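Local coordinates for protein AggB (Escherichia coli, PDB 4PHX) that is the minor subunit of aggregative adherence fimbriae type I and probably takes part in attaching the bacterium to its host, at residues H49-N54 with E61-I66. Sequence-based numbering, arbitrary orientation.
Sequences HYIVQN and ELKVKI
Tyr50 and Val64 form a hydrogen-bonded antiparallel pair between strands 49-53 and 61-66. Tyr50 N donates to Val64 O at 2.7 Å, and the bond is nearly straight (172°). Val64 N returns a hydrogen bond to Tyr50 O. Val52 and Leu62 make the next such pair; its second bond, Leu62 N to Val52 O, is longer at 3.2 Å.

Tyr50 leaves the sheet with CB 4.0 Å from Val64 CG2. Its CG lies beside its own backbone N, anti to the carbonyl carbon (chi1 -53°). The ring therefore runs toward the end of the hairpin where Ile66 sits. CD2 passes near Val64 O, which lies at the ring edge. CE2 then meets Ile66 CG2 at 3.7 Å, also at the edge. At the tip, OH hydrogen-bonds Ile39 N on the opposing sheet. Val52 CG2 touches Val64 CG2 on the same buried face, which packs against Phe110 and Tyr108 of strand 107-117.

The other face is more polar. Lys65 CB sits over one face of the His49 imidazole, 3.8 Å from its centroid, as a CH-pi contact. His49 ND1 is hydrogen-bonded to Asp98 OD2. Ile51 spreads its two branches: CG2 lies 3.4 Å from Glu61 CD, while CD1 reaches Lys63 CG. Lys63 bends at its end, and its NZ is hydrogen-bonded to Asn44 OD1.

This is a beta hairpin at the border of one sheet of the Ig-like sandwich. Alternation gives it an apolar inner face and a face of mostly charged and polar groups around Ile51. The inward tyrosine ties the two sheets together through its hydroxyl, while the aliphatic parts of the lysines and Glu61 pack on their neighbours.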
loop_
_atom_site.group_PDB
_atom_site.type_symbol
_atom_site.label_atom_id
_atom_site.label_comp_id
_atom_site.label_asym_id
_atom_site.label_seq_id
_atom_site.Cartn_x
_atom_site.Cartn_y
_atom_site.Cartn_z
ATOM N N HIS B 49 6.627 1.458 22.883
ATOM C CA HIS B 49 5.682 0.489 22.354
ATOM C C HIS B 49 5.519 -0.631 23.381
ATOM O O HIS B 49 6.500 -1.105 23.959
ATOM C CB HIS B 49 6.202 -0.097 21.039
ATOM C CG HIS B 49 6.318 0.904 19.936
ATOM N ND1 HIS B 49 5.746 0.709 18.697
ATOM C CD2 HIS B 49 6.939 2.108 19.884
ATOM C CE1 HIS B 49 6.007 1.753 17.929
ATOM N NE2 HIS B 49 6.735 2.612 18.622
ATOM N N TYR B 50 4.288 -1.082 23.575
ATOM C CA TYR B 50 3.975 -1.925 24.709
ATOM C C TYR B 50 3.068 -3.080 24.331
ATOM O O TYR B 50 2.407 -3.041 23.300
ATOM C CB TYR B 50 3.251 -1.090 25.770
ATOM C CG TYR B 50 3.954 0.178 26.197
ATOM C CD1 TYR B 50 4.756 0.201 27.343
ATOM C CD2 TYR B 50 3.783 1.366 25.485
ATOM C CE1 TYR B 50 5.388 1.373 27.754
ATOM C CE2 TYR B 50 4.407 2.522 25.875
ATOM C CZ TYR B 50 5.211 2.526 27.008
ATOM O OH TYR B 50 5.824 3.687 27.397
ATOM N N ILE B 51 3.012 -4.083 25.202
ATOM C CA ILE B 51 2.023 -5.152 25.106
ATOM C C ILE B 51 1.126 -5.106 26.332
ATOM O O ILE B 51 1.615 -5.024 27.453
ATOM C CB ILE B 51 2.699 -6.538 25.066
ATOM C CG1 ILE B 51 3.499 -6.716 23.774
ATOM C CG2 ILE B 51 1.662 -7.637 25.222
ATOM C CD1 ILE B 51 2.747 -7.484 22.709
ATOM N N VAL B 52 -0.179 -5.187 26.141
ATOM C CA VAL B 52 -1.091 -5.107 27.272
ATOM C C VAL B 52 -1.941 -6.359 27.416
ATOM O O VAL B 52 -2.528 -6.830 26.447
ATOM C CB VAL B 52 -2.036 -3.890 27.135
ATOM C CG1 VAL B 52 -3.031 -3.848 28.281
ATOM C CG2 VAL B 52 -1.235 -2.617 27.079
ATOM N N GLN B 53 -2.030 -6.864 28.644
ATOM C CA GLN B 53 -2.770 -8.079 28.961
ATOM C C GLN B 53 -4.267 -7.858 28.997
ATOM O O GLN B 53 -4.747 -6.900 29.600
ATOM C CB GLN B 53 -2.342 -8.629 30.332
ATOM C CG GLN B 53 -0.998 -9.327 30.345
ATOM C CD GLN B 53 -0.931 -10.480 29.351
ATOM O OE1 GLN B 53 -0.512 -10.299 28.205
ATOM N NE2 GLN B 53 -1.336 -11.672 29.791
ATOM N N ASN B 54 -4.999 -8.764 28.362
ATOM C CA ASN B 54 -6.426 -8.896 28.592
ATOM C C ASN B 54 -6.613 -9.454 29.991
ATOM O O ASN B 54 -5.703 -10.059 30.555
ATOM C CB ASN B 54 -7.017 -9.870 27.577
ATOM C CG ASN B 54 -8.532 -9.962 27.647
ATOM O OD1 ASN B 54 -9.138 -9.838 28.715
ATOM N ND2 ASN B 54 -9.153 -10.183 26.493
ATOM N N GLU B 61 -3.146 -10.523 23.746
ATOM C CA GLU B 61 -2.220 -9.412 23.917
ATOM C C GLU B 61 -2.330 -8.338 22.861
ATOM O O GLU B 61 -1.988 -8.567 21.702
ATOM C CB GLU B 61 -0.781 -9.918 23.962
ATOM C CG GLU B 61 -0.459 -10.670 25.219
ATOM C CD GLU B 61 1.001 -11.010 25.320
ATOM O OE1 GLU B 61 1.610 -11.258 24.259
ATOM O OE2 GLU B 61 1.535 -11.015 26.448
ATOM N N LEU B 62 -2.779 -7.155 23.273
ATOM C CA LEU B 62 -2.706 -5.990 22.412
ATOM C C LEU B 62 -1.316 -5.396 22.449
ATOM O O LEU B 62 -0.777 -5.143 23.519
ATOM C CB LEU B 62 -3.717 -4.945 22.835
ATOM C CG LEU B 62 -5.121 -5.312 22.389
ATOM C CD1 LEU B 62 -6.117 -4.250 22.841
ATOM C CD2 LEU B 62 -5.130 -5.489 20.870
ATOM N N LYS B 63 -0.725 -5.204 21.278
ATOM C CA LYS B 63 0.474 -4.401 21.158
ATOM C C LYS B 63 -0.027 -2.994 20.918
ATOM O O LYS B 63 -0.758 -2.729 19.963
ATOM C CB LYS B 63 1.331 -4.819 19.953
ATOM C CG LYS B 63 1.428 -6.311 19.684
ATOM C CD LYS B 63 2.345 -6.619 18.491
ATOM C CE LYS B 63 3.791 -6.129 18.691
ATOM N NZ LYS B 63 4.578 -6.980 19.645
ATOM N N VAL B 64 0.365 -2.076 21.781
ATOM C CA VAL B 64 -0.066 -0.715 21.611
ATOM C C VAL B 64 1.147 0.190 21.582
ATOM O O VAL B 64 2.251 -0.220 21.954
ATOM C CB VAL B 64 -1.013 -0.308 22.733
ATOM C CG1 VAL B 64 -2.210 -1.241 22.754
ATOM C CG2 VAL B 64 -0.273 -0.301 24.091
ATOM N N LYS B 65 0.944 1.415 21.110
ATOM C CA LYS B 65 1.995 2.424 21.137
ATOM C C LYS B 65 1.406 3.760 21.567
ATOM O O LYS B 65 0.217 4.029 21.384
ATOM C CB LYS B 65 2.700 2.554 19.775
ATOM C CG LYS B 65 1.788 2.957 18.620
ATOM C CD LYS B 65 2.565 3.178 17.304
ATOM C CE LYS B 65 1.649 3.605 16.164
ATOM N NZ LYS B 65 2.396 3.722 14.863
ATOM N N ILE B 66 2.252 4.601 22.142
ATOM C CA ILE B 66 1.779 5.857 22.681
ATOM C C ILE B 66 2.517 7.057 22.099
ATOM O O ILE B 66 3.713 7.023 21.859
ATOM C CB ILE B 66 1.869 5.865 24.221
ATOM C CG1 ILE B 66 1.080 7.042 24.796
ATOM C CG2 ILE B 66 3.338 5.877 24.665
ATOM C CD1 ILE B 66 0.963 7.039 26.330
#